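Local coordinates for single-stranded DNA-binding protein (Thermus aquaticus, PDB 2FXQ) that binds single-stranded DNA and, as a homodimer with two OB-fold domains per chain, probably serves DNA replication, recombination and repair, at residues R180-W185 with V219-L224; A28-N33 with V56-R61; Q7-G12 with Q130-G135. All blocks are in the same frame, centred on the assembly; numbering follows the deposited sequence.

How the interactions relate
Each chain carries two OB-fold domains, a worked example of how a duplicated domain is joined to its twin by strand pairing. From the N terminus, residues 7-12 open interaction 3, which closes only at 130-135, 118 residues later, and ties the first domain to the second by antiparallel pairing of strands 5-14 and 129-137. Within that long loop interaction 2 opens and closes, a hairpin contact of 28-33 with 56-61 that belongs wholly to the first domain; Val56 packs there on Leu10. Interaction 1 follows in series, setting helix 180-186 on strand 213-225 of the second domain, where Val219 reaches Val131 and Leu133. Interactions 1 and 2 lie on opposite sides of the chain's centre, their centres about 32 Å apart.

Interaction 1 of 3, residues R180-W185 with V219-L224; sequences RELAEW and VEALRL
In the second OB-fold domain, the short helix 180-186 lays Leu182 and Trp185 against the C-terminal part of strand 213-225, at a place where that strand bends. Leu222 and Arg223 both face Ile198 of strand 194-207, a classic beta bulge, and the chain turns its corner there. Leu182 reaches into the bend with both methyls. Its CD1 lies 3.4 Å from the backbone O of Leu222, while its CD2 comes to 4.2 Å from CB of Leu224. A first torsion that sets CG beside the backbone N (chi1 -86°) directs this fork at the strand. One turn of helix later, Trp185 has CG anti to its own N (chi1 178°), and the benzene end of the indole is presented to Leu224: CZ3 of Trp185 is 3.5 Å from CB of Leu224, and CE3 of Trp185 is 3.9 Å from CD1 of Leu224. The backbone O of Leu224 lies over one face of the indole ring. Leu224 is thus gripped by both helix residues, and the joint is made by van der Waals contact, of methyls and ring with side chains and with backbone carbonyls. The other side of the helix is covered as well, Ala183 packing on Ala151 and Val153 of strand 151-160 and on Leu143. Leu224 continues inward to Leu155 and Val197, and Ala221 touches Val176, Ala178 and Val197, linking the helix to the barrel interior.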
ATOM      1  N   ARG A 180      -1.439  19.172 -10.923  1.00 20.31           N
ATOM      2  CA  ARG A 180      -0.457  19.190 -12.039  1.00 22.21           C
ATOM      3  C   ARG A 180      -0.845  18.271 -13.185  1.00 22.17           C
ATOM      4  O   ARG A 180      -1.982  18.279 -13.609  1.00 18.10           O
ATOM      5  CB  ARG A 180       0.940  18.826 -11.500  1.00 20.40           C
ATOM      6  CG  ARG A 180       1.420  19.849 -10.464  1.00 23.34           C
ATOM      7  CD  ARG A 180       2.848  19.609  -9.949  1.00 32.71           C
ATOM      8  NE  ARG A 180       3.280  20.755  -9.140  1.00 33.40           N
ATOM      9  CZ  ARG A 180       3.528  20.732  -7.844  1.00 44.86           C
ATOM     10  NH1 ARG A 180       3.391  19.610  -7.149  1.00 50.38           N
ATOM     11  NH2 ARG A 180       3.920  21.844  -7.232  1.00 46.28           N
ATOM     12  N   GLU A 181       0.083  17.426 -13.668  1.00 23.22           N
ATOM     13  CA  GLU A 181      -0.226  16.543 -14.806  1.00 25.91           C
ATOM     14  C   GLU A 181      -1.399  15.580 -14.560  1.00 22.05           C
ATOM     15  O   GLU A 181      -2.136  15.263 -15.470  1.00 19.91           O
ATOM     16  CB  GLU A 181       1.034  15.709 -15.140  1.00 30.50           C
ATOM     17  CG  GLU A 181       0.971  14.816 -16.364  1.00 46.96           C
ATOM     18  CD  GLU A 181       2.355  14.251 -16.715  1.00 64.33           C
ATOM     19  OE1 GLU A 181       2.459  13.027 -17.001  1.00 69.14           O
ATOM     20  OE2 GLU A 181       3.350  15.035 -16.697  1.00 66.62           O
ATOM     21  N   LEU A 182      -1.548  15.067 -13.342  1.00 18.99           N
ATOM     22  CA  LEU A 182      -2.645  14.162 -13.080  1.00 18.04           C
ATOM     23  C   LEU A 182      -3.975  14.892 -13.106  1.00 17.44           C
ATOM     24  O   LEU A 182      -4.973  14.317 -13.522  1.00 19.67           O
ATOM     25  CB  LEU A 182      -2.457  13.539 -11.661  1.00 19.51           C
ATOM     26  CG  LEU A 182      -1.594  12.288 -11.500  1.00 34.31           C
ATOM     27  CD1 LEU A 182      -1.813  11.909  -9.997  1.00 30.16           C
ATOM     28  CD2 LEU A 182      -2.139  11.192 -12.446  1.00 29.27           C
ATOM     29  N   ALA A 183      -3.983  16.168 -12.670  1.00 16.43           N
ATOM     30  CA  ALA A 183      -5.229  17.003 -12.785  1.00 18.18           C
ATOM     31  C   ALA A 183      -5.575  17.209 -14.285  1.00 18.99           C
ATOM     32  O   ALA A 183      -6.743  17.072 -14.702  1.00 20.25           O
ATOM     33  CB  ALA A 183      -5.065  18.349 -12.098  1.00 19.19           C
ATOM     34  N   GLU A 184      -4.559  17.495 -15.089  1.00 17.35           N
ATOM     35  CA  GLU A 184      -4.814  17.725 -16.529  1.00 22.78           C
ATOM     36  C   GLU A 184      -5.323  16.475 -17.191  1.00 22.64           C
ATOM     37  O   GLU A 184      -6.242  16.525 -17.991  1.00 23.77           O
ATOM     38  CB  GLU A 184      -3.548  18.153 -17.238  1.00 23.83           C
ATOM     39  CG  GLU A 184      -3.677  19.554 -17.794  1.00 46.81           C
ATOM     40  CD  GLU A 184      -2.571  20.386 -17.263  1.00 45.42           C
ATOM     41  OE1 GLU A 184      -2.688  21.620 -17.289  1.00 30.62           O
ATOM     42  OE2 GLU A 184      -1.599  19.753 -16.800  1.00 43.94           O
ATOM     43  N   TRP A 185      -4.717  15.351 -16.865  1.00 21.94           N
ATOM     44  CA  TRP A 185      -5.216  14.064 -17.371  1.00 22.26           C
ATOM     45  C   TRP A 185      -6.634  13.762 -16.867  1.00 24.01           C
ATOM     46  O   TRP A 185      -7.488  13.337 -17.641  1.00 24.79           O
ATOM     47  CB  TRP A 185      -4.255  12.951 -16.917  1.00 23.92           C
ATOM     48  CG  TRP A 185      -4.695  11.605 -17.325  1.00 33.68           C
ATOM     49  CD1 TRP A 185      -4.397  10.945 -18.518  1.00 32.80           C
ATOM     50  CD2 TRP A 185      -5.523  10.708 -16.560  1.00 29.71           C
ATOM     51  NE1 TRP A 185      -4.997   9.704 -18.506  1.00 33.91           N
ATOM     52  CE2 TRP A 185      -5.688   9.532 -17.330  1.00 33.80           C
ATOM     53  CE3 TRP A 185      -6.129  10.780 -15.297  1.00 20.31           C
ATOM     54  CZ2 TRP A 185      -6.455   8.452 -16.885  1.00 28.89           C
ATOM     55  CZ3 TRP A 185      -6.903   9.766 -14.877  1.00 24.23           C
ATOM     56  CH2 TRP A 185      -7.043   8.566 -15.658  1.00 27.23           C
ATOM     57  N   VAL A 219      -8.578  12.931   0.175  1.00 16.27           N
ATOM     58  CA  VAL A 219      -7.620  12.023  -0.466  1.00 20.22           C
ATOM     59  C   VAL A 219      -6.924  12.848  -1.525  1.00 21.93           C
ATOM     60  O   VAL A 219      -7.602  13.469  -2.355  1.00 22.18           O
ATOM     61  CB  VAL A 219      -8.329  10.798  -1.086  1.00 21.14           C
ATOM     62  CG1 VAL A 219      -7.354   9.983  -2.001  1.00 18.17           C
ATOM     63  CG2 VAL A 219      -9.011   9.943   0.080  1.00 23.47           C
ATOM     64  N   GLU A 220      -5.590  12.798  -1.523  1.00 16.43           N
ATOM     65  CA  GLU A 220      -4.833  13.375  -2.631  1.00 15.04           C
ATOM     66  C   GLU A 220      -4.432  12.196  -3.524  1.00 15.12           C
ATOM     67  O   GLU A 220      -3.803  11.206  -3.043  1.00 18.59           O
ATOM     68  CB  GLU A 220      -3.617  14.143  -2.097  1.00 13.54           C
ATOM     69  CG  GLU A 220      -2.750  14.600  -3.292  1.00 19.00           C
ATOM     70  CD  GLU A 220      -1.335  15.032  -2.930  1.00 32.38           C
ATOM     71  OE1 GLU A 220      -0.667  15.578  -3.866  1.00 34.02           O
ATOM     72  OE2 GLU A 220      -0.903  14.817  -1.771  1.00 28.49           O
ATOM     73  N   ALA A 221      -4.802  12.236  -4.825  1.00 15.85           N
ATOM     74  CA  ALA A 221      -4.325  11.230  -5.800  1.00 19.29           C
ATOM     75  C   ALA A 221      -2.851  11.347  -6.104  1.00 18.36           C
ATOM     76  O   ALA A 221      -2.342  12.455  -6.310  1.00 17.59           O
ATOM     77  CB  ALA A 221      -5.109  11.335  -7.107  1.00 16.19           C
ATOM     78  N   LEU A 222      -2.121  10.221  -6.054  1.00 15.26           N
ATOM     79  CA  LEU A 222      -0.739  10.189  -6.485  1.00 17.15           C
ATOM     80  C   LEU A 222      -0.615   9.399  -7.800  1.00 17.13           C
ATOM     81  O   LEU A 222       0.308   9.646  -8.569  1.00 21.21           O
ATOM     82  CB  LEU A 222       0.140   9.580  -5.409  1.00 19.08           C
ATOM     83  CG  LEU A 222       0.088  10.403  -4.096  1.00 24.10           C
ATOM     84  CD1 LEU A 222       0.926   9.681  -3.026  1.00 33.00           C
ATOM     85  CD2 LEU A 222       0.611  11.865  -4.296  1.00 25.45           C
ATOM     86  N   ARG A 223      -1.547   8.495  -8.050  1.00 14.83           N
ATOM     87  CA  ARG A 223      -1.614   7.808  -9.340  1.00 17.78           C
ATOM     88  C   ARG A 223      -3.099   7.667  -9.645  1.00 17.95           C
ATOM     89  O   ARG A 223      -3.911   7.481  -8.735  1.00 18.97           O
ATOM     90  CB  ARG A 223      -1.049   6.392  -9.209  1.00 22.59           C
ATOM     91  CG  ARG A 223      -0.997   5.684 -10.566  1.00 30.95           C
ATOM     92  CD  ARG A 223       0.052   4.563 -10.649  1.00 37.71           C
ATOM     93  NE  ARG A 223      -0.044   3.857 -11.927  1.00 21.72           N
ATOM     94  CZ  ARG A 223       0.818   2.907 -12.350  1.00 41.58           C
ATOM     95  NH1 ARG A 223       1.872   2.545 -11.653  1.00 33.19           N
ATOM     96  NH2 ARG A 223       0.629   2.318 -13.494  1.00 34.46           N
ATOM     97  N   LEU A 224      -3.467   7.778 -10.919  1.00 15.47           N
ATOM     98  CA  LEU A 224      -4.822   7.518 -11.340  1.00 16.91           C
ATOM     99  C   LEU A 224      -4.776   6.597 -12.588  1.00 17.37           C
ATOM    100  O   LEU A 224      -3.937   6.766 -13.474  1.00 19.09           O
ATOM    101  CB  LEU A 224      -5.520   8.850 -11.804  1.00 13.05           C
ATOM    102  CG  LEU A 224      -5.729   9.927 -10.718  1.00 16.61           C
ATOM    103  CD1 LEU A 224      -6.346  11.166 -11.390  1.00 19.06           C
ATOM    104  CD2 LEU A 224      -6.637   9.377  -9.644  1.00 16.46           C
TER

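Interaction 2 of 3, residues A28-N33 with V56-R61; sequences AILDLN and VRLLGR
Asp31 and Arg57 face each other as a non-hydrogen-bonded pair in the antiparallel hairpin of strands 28-41 and 47-59, part of the first OB-fold domain. The arginine side chain can be followed outward from the strand. Its CB and CG each lie 3.4 Å from OD1 of Asp31, so the carboxylate rides alongside the aliphatic stem. CD stays near the same oxygen, and a bend at chi3 (-78°) then lays the guanidinium beside the acid. NE of Arg57 donates to OD1 of Asp31 at 2.8 Å, nearly straight at 174°, and NH2 of Arg57 donates to OD2 of Asp31 at 2.9 Å. Both oxygens use their syn lone pairs, and the two flat groups are only 13° from coplanar: a side-on, two-pronged salt bridge that fixes the rotation of each. Over one face of the guanidinium sits Ile29, whose CG2 is 3.7 Å from NE of Arg57. Arg55 adds a long, weak ion pair to OD2, which would leave the acid amid positive charge and probably favour its ionised form.

The opposite face of the hairpin is apolar. Leu30 and Leu58 run side by side there, Leu32 crosses Leu58, and Val56 lies by Leu32; Ala63 and Trp66 of helix 61-66 and Leu10 and Leu14 of strand 5-14 close over this face. Backbone bonds run in pairs between Leu32 and Val56 and between Leu30 and Leu58. At the end, Gly60, the N-cap residue of the helix, gives its N to O of Ala28. Ile29 and Leu59 complete the salt-bridge face, CG1 of Ile29 pressed to 3.5 Å from CD2 of Leu59, tighter than usual van der Waals contact.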
ATOM      1  N   ALA A  28     -18.311  -0.988  22.177  1.00 18.71           N
ATOM      2  CA  ALA A  28     -17.083  -0.287  22.512  1.00 17.78           C
ATOM      3  C   ALA A  28     -16.638   0.578  21.357  1.00 17.45           C
ATOM      4  O   ALA A  28     -16.678   0.134  20.219  1.00 18.62           O
ATOM      5  CB  ALA A  28     -15.968  -1.321  22.817  1.00 22.13           C
ATOM      6  N   ILE A  29     -16.125   1.766  21.669  1.00 17.33           N
ATOM      7  CA  ILE A  29     -15.605   2.724  20.676  1.00 17.76           C
ATOM      8  C   ILE A  29     -14.247   3.139  21.217  1.00 21.19           C
ATOM      9  O   ILE A  29     -14.158   3.603  22.388  1.00 22.20           O
ATOM     10  CB  ILE A  29     -16.507   3.971  20.591  1.00 19.27           C
ATOM     11  CG1 ILE A  29     -17.859   3.644  20.043  1.00 23.54           C
ATOM     12  CG2 ILE A  29     -15.977   4.994  19.559  1.00 23.39           C
ATOM     13  CD1 ILE A  29     -18.875   4.773  20.380  1.00 35.45           C
ATOM     14  N   LEU A  30     -13.209   2.997  20.384  1.00 19.69           N
ATOM     15  CA  LEU A  30     -11.879   3.493  20.743  1.00 20.19           C
ATOM     16  C   LEU A  30     -11.422   4.410  19.610  1.00 23.00           C
ATOM     17  O   LEU A  30     -11.182   3.954  18.509  1.00 21.31           O
ATOM     18  CB  LEU A  30     -10.892   2.343  20.926  1.00 19.78           C
ATOM     19  CG  LEU A  30      -9.526   2.767  21.568  1.00 19.09           C
ATOM     20  CD1 LEU A  30      -9.757   3.237  23.043  1.00 19.52           C
ATOM     21  CD2 LEU A  30      -8.557   1.601  21.550  1.00 21.82           C
ATOM     22  N   ASP A  31     -11.420   5.714  19.865  1.00 21.47           N
ATOM     23  CA  ASP A  31     -11.021   6.683  18.857  1.00 23.79           C
ATOM     24  C   ASP A  31      -9.561   7.029  19.035  1.00 25.34           C
ATOM     25  O   ASP A  31      -9.174   7.412  20.129  1.00 27.03           O
ATOM     26  CB  ASP A  31     -11.861   7.938  18.987  1.00 25.14           C
ATOM     27  CG  ASP A  31     -13.228   7.796  18.374  1.00 31.73           C
ATOM     28  OD1 ASP A  31     -13.419   7.026  17.410  1.00 28.65           O
ATOM     29  OD2 ASP A  31     -14.199   8.440  18.791  1.00 31.95           O
ATOM     30  N   LEU A  32      -8.748   6.891  17.977  1.00 20.54           N
ATOM     31  CA  LEU A  32      -7.326   7.245  18.039  1.00 21.87           C
ATOM     32  C   LEU A  32      -7.102   8.497  17.249  1.00 25.46           C
ATOM     33  O   LEU A  32      -7.648   8.622  16.136  1.00 27.81           O
ATOM     34  CB  LEU A  32      -6.503   6.170  17.331  1.00 20.18           C
ATOM     35  CG  LEU A  32      -6.720   4.687  17.671  1.00 29.48           C
ATOM     36  CD1 LEU A  32      -5.709   3.836  17.035  1.00 30.47           C
ATOM     37  CD2 LEU A  32      -6.728   4.417  19.150  1.00 27.16           C
ATOM     38  N   ASN A  33      -6.282   9.411  17.759  1.00 19.50           N
ATOM     39  CA  ASN A  33      -5.932  10.556  16.968  1.00 18.72           C
ATOM     40  C   ASN A  33      -4.470  10.354  16.538  1.00 20.49           C
ATOM     41  O   ASN A  33      -3.563  10.288  17.399  1.00 18.10           O
ATOM     42  CB  ASN A  33      -6.160  11.872  17.735  1.00 23.32           C
ATOM     43  CG  ASN A  33      -7.644  12.159  17.931  1.00 36.64           C
ATOM     44  OD1 ASN A  33      -8.356  12.403  16.956  1.00 47.42           O
ATOM     45  ND2 ASN A  33      -8.115  12.126  19.171  1.00 48.43           N
ATOM     46  N   VAL A  56      -8.909   7.845  13.724  1.00 20.30           N
ATOM     47  CA  VAL A  56      -9.116   6.443  13.397  1.00 17.23           C
ATOM     48  C   VAL A  56     -10.068   5.892  14.459  1.00 18.73           C
ATOM     49  O   VAL A  56      -9.746   5.928  15.673  1.00 23.79           O
ATOM     50  CB  VAL A  56      -7.790   5.658  13.406  1.00 16.37           C
ATOM     51  CG1 VAL A  56      -8.017   4.122  13.202  1.00 20.38           C
ATOM     52  CG2 VAL A  56      -6.881   6.166  12.246  1.00 17.06           C
ATOM     53  N   ARG A  57     -11.155   5.295  14.001  1.00 15.92           N
ATOM     54  CA  ARG A  57     -12.105   4.709  14.948  1.00 15.94           C
ATOM     55  C   ARG A  57     -12.064   3.177  14.928  1.00 18.85           C
ATOM     56  O   ARG A  57     -12.230   2.570  13.848  1.00 20.64           O
ATOM     57  CB  ARG A  57     -13.511   5.147  14.550  1.00 17.29           C
ATOM     58  CG  ARG A  57     -14.608   4.514  15.423  1.00 17.63           C
ATOM     59  CD  ARG A  57     -15.913   5.297  15.311  1.00 30.32           C
ATOM     60  NE  ARG A  57     -15.806   6.505  16.147  1.00 25.42           N
ATOM     61  CZ  ARG A  57     -16.828   7.325  16.398  1.00 37.51           C
ATOM     62  NH1 ARG A  57     -18.006   7.109  15.837  1.00 34.46           N
ATOM     63  NH2 ARG A  57     -16.676   8.354  17.195  1.00 33.21           N
ATOM     64  N   LEU A  58     -11.879   2.580  16.121  1.00 17.66           N
ATOM     65  CA  LEU A  58     -12.128   1.150  16.326  1.00 14.90           C
ATOM     66  C   LEU A  58     -13.436   0.966  16.969  1.00 15.36           C
ATOM     67  O   LEU A  58     -13.791   1.676  17.962  1.00 16.55           O
ATOM     68  CB  LEU A  58     -11.049   0.537  17.260  1.00 17.83           C
ATOM     69  CG  LEU A  58      -9.599   0.434  16.728  1.00 21.41           C
ATOM     70  CD1 LEU A  58      -9.036   1.742  16.162  1.00 26.44           C
ATOM     71  CD2 LEU A  58      -8.683  -0.086  17.857  1.00 22.05           C
ATOM     72  N   LEU A  59     -14.174   0.015  16.441  1.00 13.99           N
ATOM     73  CA  LEU A  59     -15.477  -0.316  17.058  1.00 20.95           C
ATOM     74  C   LEU A  59     -15.572  -1.756  17.432  1.00 23.10           C
ATOM     75  O   LEU A  59     -15.098  -2.593  16.674  1.00 29.13           O
ATOM     76  CB  LEU A  59     -16.573  -0.090  16.030  1.00 23.77           C
ATOM     77  CG  LEU A  59     -17.171   1.274  15.750  1.00 29.84           C
ATOM     78  CD1 LEU A  59     -18.408   1.066  14.819  1.00 32.13           C
ATOM     79  CD2 LEU A  59     -17.656   1.948  17.021  1.00 37.77           C
ATOM     80  N   GLY A  60     -16.259  -2.086  18.543  1.00 17.07           N
ATOM     81  CA  GLY A  60     -16.553  -3.473  18.855  1.00 20.55           C
ATOM     82  C   GLY A  60     -15.266  -4.195  19.302  1.00 24.94           C
ATOM     83  O   GLY A  60     -14.517  -3.696  20.124  1.00 20.31           O
ATOM     84  N   ARG A  61     -15.011  -5.368  18.743  1.00 25.87           N
ATOM     85  CA  ARG A  61     -13.968  -6.265  19.267  1.00 30.00           C
ATOM     86  C   ARG A  61     -12.550  -5.665  19.276  1.00 24.59           C
ATOM     87  O   ARG A  61     -11.811  -5.845  20.256  1.00 26.27           O
ATOM     88  CB  ARG A  61     -13.944  -7.548  18.452  1.00 34.64           C
ATOM     89  CG  ARG A  61     -13.339  -8.711  19.159  1.00 42.00           C
ATOM     90  CD  ARG A  61     -13.026  -9.873  18.202  1.00 59.01           C
ATOM     91  NE  ARG A  61     -14.227 -10.430  17.574  1.00 61.98           N
ATOM     92  CZ  ARG A  61     -14.867 -11.543  17.972  1.00 64.08           C
ATOM     93  NH1 ARG A  61     -14.441 -12.254  19.018  1.00 62.59           N
ATOM     94  NH2 ARG A  61     -15.951 -11.942  17.316  1.00 62.06           N
TER

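Interaction 3 of 3, residues Q7-G12 with Q130-G135; sequences QVFLIG and QVILMG
Phe9 turns an edge of its ring to Gln130, its hydrogen-bonded partner in the antiparallel pairing that joins the two OB-fold domains of the chain. CD2 of Phe9 is 3.7 Å from the backbone O of Gln130, which lies near the ring plane, and 4.1 Å from CB of Gln130. The two side chains rise alongside each other, ring and amide planes almost perpendicular at 86°. Farther round the ring, CE2 of Phe9 meets CD1 of Ile132 at 4.1 Å. The same methyl is approached by Gln7, whose CG is anti to its carbonyl carbon (chi1 -55°) and whose extended chain carries OE1 to 3.8 Å from CD1 of Ile132.

On the other face Val8 and Val131 form the non-hydrogen-bonded pair; CA of Val8 makes a CA-H...O contact with O of Gln130, and CA of Val131 one with O of Gln7. Four backbone bonds bracket them: Gln7 and Ile132 exchange two, and so do Phe9 and Gln130, with N of Gln130 meeting O of Phe9 at 2.8 Å. Behind the valines lie Leu82 of strand 75-84 and Leu201 of strand 194-207.

On the face bearing Gln7, Phe9, Gln130 and Ile132, Phe9 meets Phe9 of the second subunit, the ring planes at about 75°, and Gln130 packs on Gln130 of the second subunit. Four main-chain hydrogen bonds thus set the register of the two strands, while the side chains above them form part of the dimer interface, by packing and by the hydrogen bond from NE2 of Gln7 to Glu79 of the second subunit.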
ATOM      1  N   GLN A   7      -9.625   1.319   0.722  1.00 17.54           N
ATOM      2  CA  GLN A   7      -8.597   0.751   1.611  1.00 17.65           C
ATOM      3  C   GLN A   7      -7.660   1.814   2.029  1.00 18.73           C
ATOM      4  O   GLN A   7      -7.241   2.603   1.206  1.00 21.06           O
ATOM      5  CB  GLN A   7      -7.749  -0.327   0.849  1.00 15.72           C
ATOM      6  CG  GLN A   7      -8.694  -1.430   0.243  1.00 22.17           C
ATOM      7  CD  GLN A   7      -7.913  -2.483  -0.592  1.00 24.61           C
ATOM      8  OE1 GLN A   7      -6.969  -2.124  -1.288  1.00 23.66           O
ATOM      9  NE2 GLN A   7      -8.285  -3.765  -0.488  1.00 20.17           N
ATOM     10  N   VAL A   8      -7.292   1.816   3.313  1.00 17.89           N
ATOM     11  CA  VAL A   8      -6.396   2.815   3.871  1.00 18.76           C
ATOM     12  C   VAL A   8      -5.324   2.064   4.679  1.00 19.40           C
ATOM     13  O   VAL A   8      -5.652   1.074   5.386  1.00 15.70           O
ATOM     14  CB  VAL A   8      -7.169   3.733   4.913  1.00 23.99           C
ATOM     15  CG1 VAL A   8      -6.188   4.770   5.546  1.00 18.87           C
ATOM     16  CG2 VAL A   8      -8.405   4.363   4.257  1.00 23.21           C
ATOM     17  N   PHE A   9      -4.059   2.514   4.580  1.00 19.47           N
ATOM     18  CA  PHE A   9      -2.925   1.928   5.329  1.00 21.85           C
ATOM     19  C   PHE A   9      -2.203   3.092   5.901  1.00 21.64           C
ATOM     20  O   PHE A   9      -1.902   4.060   5.166  1.00 23.38           O
ATOM     21  CB  PHE A   9      -1.965   1.173   4.347  1.00 22.10           C
ATOM     22  CG  PHE A   9      -2.681   0.216   3.430  1.00 23.60           C
ATOM     23  CD1 PHE A   9      -2.744  -1.136   3.731  1.00 20.45           C
ATOM     24  CD2 PHE A   9      -3.345   0.677   2.260  1.00 22.67           C
ATOM     25  CE1 PHE A   9      -3.498  -2.036   2.915  1.00 26.03           C
ATOM     26  CE2 PHE A   9      -4.062  -0.245   1.429  1.00 25.02           C
ATOM     27  CZ  PHE A   9      -4.139  -1.565   1.765  1.00 26.09           C
ATOM     28  N   LEU A  10      -1.958   3.094   7.220  1.00 20.39           N
ATOM     29  CA  LEU A  10      -1.377   4.271   7.850  1.00 18.26           C
ATOM     30  C   LEU A  10      -0.488   3.772   8.921  1.00 14.84           C
ATOM     31  O   LEU A  10      -0.808   2.749   9.590  1.00 17.19           O
ATOM     32  CB  LEU A  10      -2.465   5.035   8.639  1.00 23.11           C
ATOM     33  CG  LEU A  10      -3.372   6.022   8.028  1.00 24.30           C
ATOM     34  CD1 LEU A  10      -4.282   6.589   9.170  1.00 20.80           C
ATOM     35  CD2 LEU A  10      -2.512   7.086   7.280  1.00 23.23           C
ATOM     36  N   ILE A  11       0.644   4.411   9.082  1.00 15.76           N
ATOM     37  CA  ILE A  11       1.316   4.315  10.379  1.00 17.55           C
ATOM     38  C   ILE A  11       1.412   5.752  10.866  1.00 18.36           C
ATOM     39  O   ILE A  11       1.894   6.622  10.131  1.00 19.96           O
ATOM     40  CB  ILE A  11       2.768   3.743  10.213  1.00 16.33           C
ATOM     41  CG1 ILE A  11       2.701   2.289   9.698  1.00 15.61           C
ATOM     42  CG2 ILE A  11       3.588   3.904  11.567  1.00 18.20           C
ATOM     43  CD1 ILE A  11       4.129   1.706   9.280  1.00 21.72           C
ATOM     44  N   GLY A  12       1.034   6.003  12.117  1.00 21.17           N
ATOM     45  CA  GLY A  12       1.125   7.351  12.685  1.00 21.47           C
ATOM     46  C   GLY A  12       1.331   7.266  14.168  1.00 20.78           C
ATOM     47  O   GLY A  12       1.223   6.178  14.776  1.00 19.31           O
ATOM     48  N   GLN A 130      -1.341   5.638   2.861  1.00 16.57           N
ATOM     49  CA  GLN A 130      -1.744   5.212   1.524  1.00 17.97           C
ATOM     50  C   GLN A 130      -3.232   4.946   1.472  1.00 21.38           C
ATOM     51  O   GLN A 130      -3.805   4.333   2.398  1.00 21.96           O
ATOM     52  CB  GLN A 130      -1.021   3.902   1.105  1.00 22.26           C
ATOM     53  CG  GLN A 130      -1.496   3.359  -0.354  1.00 31.40           C
ATOM     54  CD  GLN A 130      -0.442   2.543  -1.147  1.00 37.80           C
ATOM     55  OE1 GLN A 130       0.443   3.111  -1.829  1.00 37.27           O
ATOM     56  NE2 GLN A 130      -0.550   1.217  -1.062  1.00 33.85           N
ATOM     57  N   VAL A 131      -3.891   5.395   0.385  1.00 16.81           N
ATOM     58  CA  VAL A 131      -5.263   5.063   0.211  1.00 13.91           C
ATOM     59  C   VAL A 131      -5.415   4.431  -1.193  1.00 16.22           C
ATOM     60  O   VAL A 131      -4.761   4.874  -2.136  1.00 18.80           O
ATOM     61  CB  VAL A 131      -6.083   6.418   0.219  1.00 17.34           C
ATOM     62  CG1 VAL A 131      -7.546   6.115  -0.127  1.00 19.43           C
ATOM     63  CG2 VAL A 131      -5.974   7.144   1.635  1.00 22.51           C
ATOM     64  N   ILE A 132      -6.246   3.373  -1.304  1.00 15.98           N
ATOM     65  CA  ILE A 132      -6.566   2.796  -2.616  1.00 16.34           C
ATOM     66  C   ILE A 132      -8.091   2.901  -2.736  1.00 18.69           C
ATOM     67  O   ILE A 132      -8.830   2.378  -1.871  1.00 19.50           O
ATOM     68  CB  ILE A 132      -6.104   1.364  -2.727  1.00 17.38           C
ATOM     69  CG1 ILE A 132      -4.566   1.312  -2.578  1.00 17.53           C
ATOM     70  CG2 ILE A 132      -6.522   0.794  -4.153  1.00 17.78           C
ATOM     71  CD1 ILE A 132      -3.979  -0.204  -2.637  1.00 21.02           C
ATOM     72  N   LEU A 133      -8.574   3.572  -3.801  1.00 15.83           N
ATOM     73  CA  LEU A 133     -10.010   3.645  -4.005  1.00 18.25           C
ATOM     74  C   LEU A 133     -10.285   3.168  -5.420  1.00 17.24           C
ATOM     75  O   LEU A 133      -9.514   3.457  -6.343  1.00 19.33           O
ATOM     76  CB  LEU A 133     -10.535   5.114  -3.941  1.00 17.81           C
ATOM     77  CG  LEU A 133     -10.262   5.916  -2.655  1.00 19.12           C
ATOM     78  CD1 LEU A 133     -10.745   7.393  -2.740  1.00 23.51           C
ATOM     79  CD2 LEU A 133     -10.905   5.193  -1.446  1.00 20.90           C
ATOM     80  N   MET A 134     -11.421   2.519  -5.621  1.00 17.34           N
ATOM     81  CA  MET A 134     -11.851   2.308  -7.005  1.00 16.20           C
ATOM     82  C   MET A 134     -13.337   2.563  -7.005  1.00 22.22           C
ATOM     83  O   MET A 134     -14.091   1.993  -6.152  1.00 21.33           O
ATOM     84  CB  MET A 134     -11.599   0.877  -7.462  1.00 17.43           C
ATOM     85  CG  MET A 134     -11.728   0.772  -9.092  1.00 28.72           C
ATOM     86  SD  MET A 134     -11.207  -0.837  -9.575  1.00 39.93           S
ATOM     87  CE  MET A 134      -9.535  -0.659  -9.941  1.00 46.70           C
ATOM     88  N   GLY A 135     -13.792   3.371  -7.962  1.00 21.87           N
ATOM     89  CA  GLY A 135     -15.231   3.695  -7.990  1.00 21.83           C
ATOM     90  C   GLY A 135     -15.590   4.390  -9.307  1.00 19.58           C
ATOM     91  O   GLY A 135     -14.937   4.133 -10.321  1.00 19.08           O
TER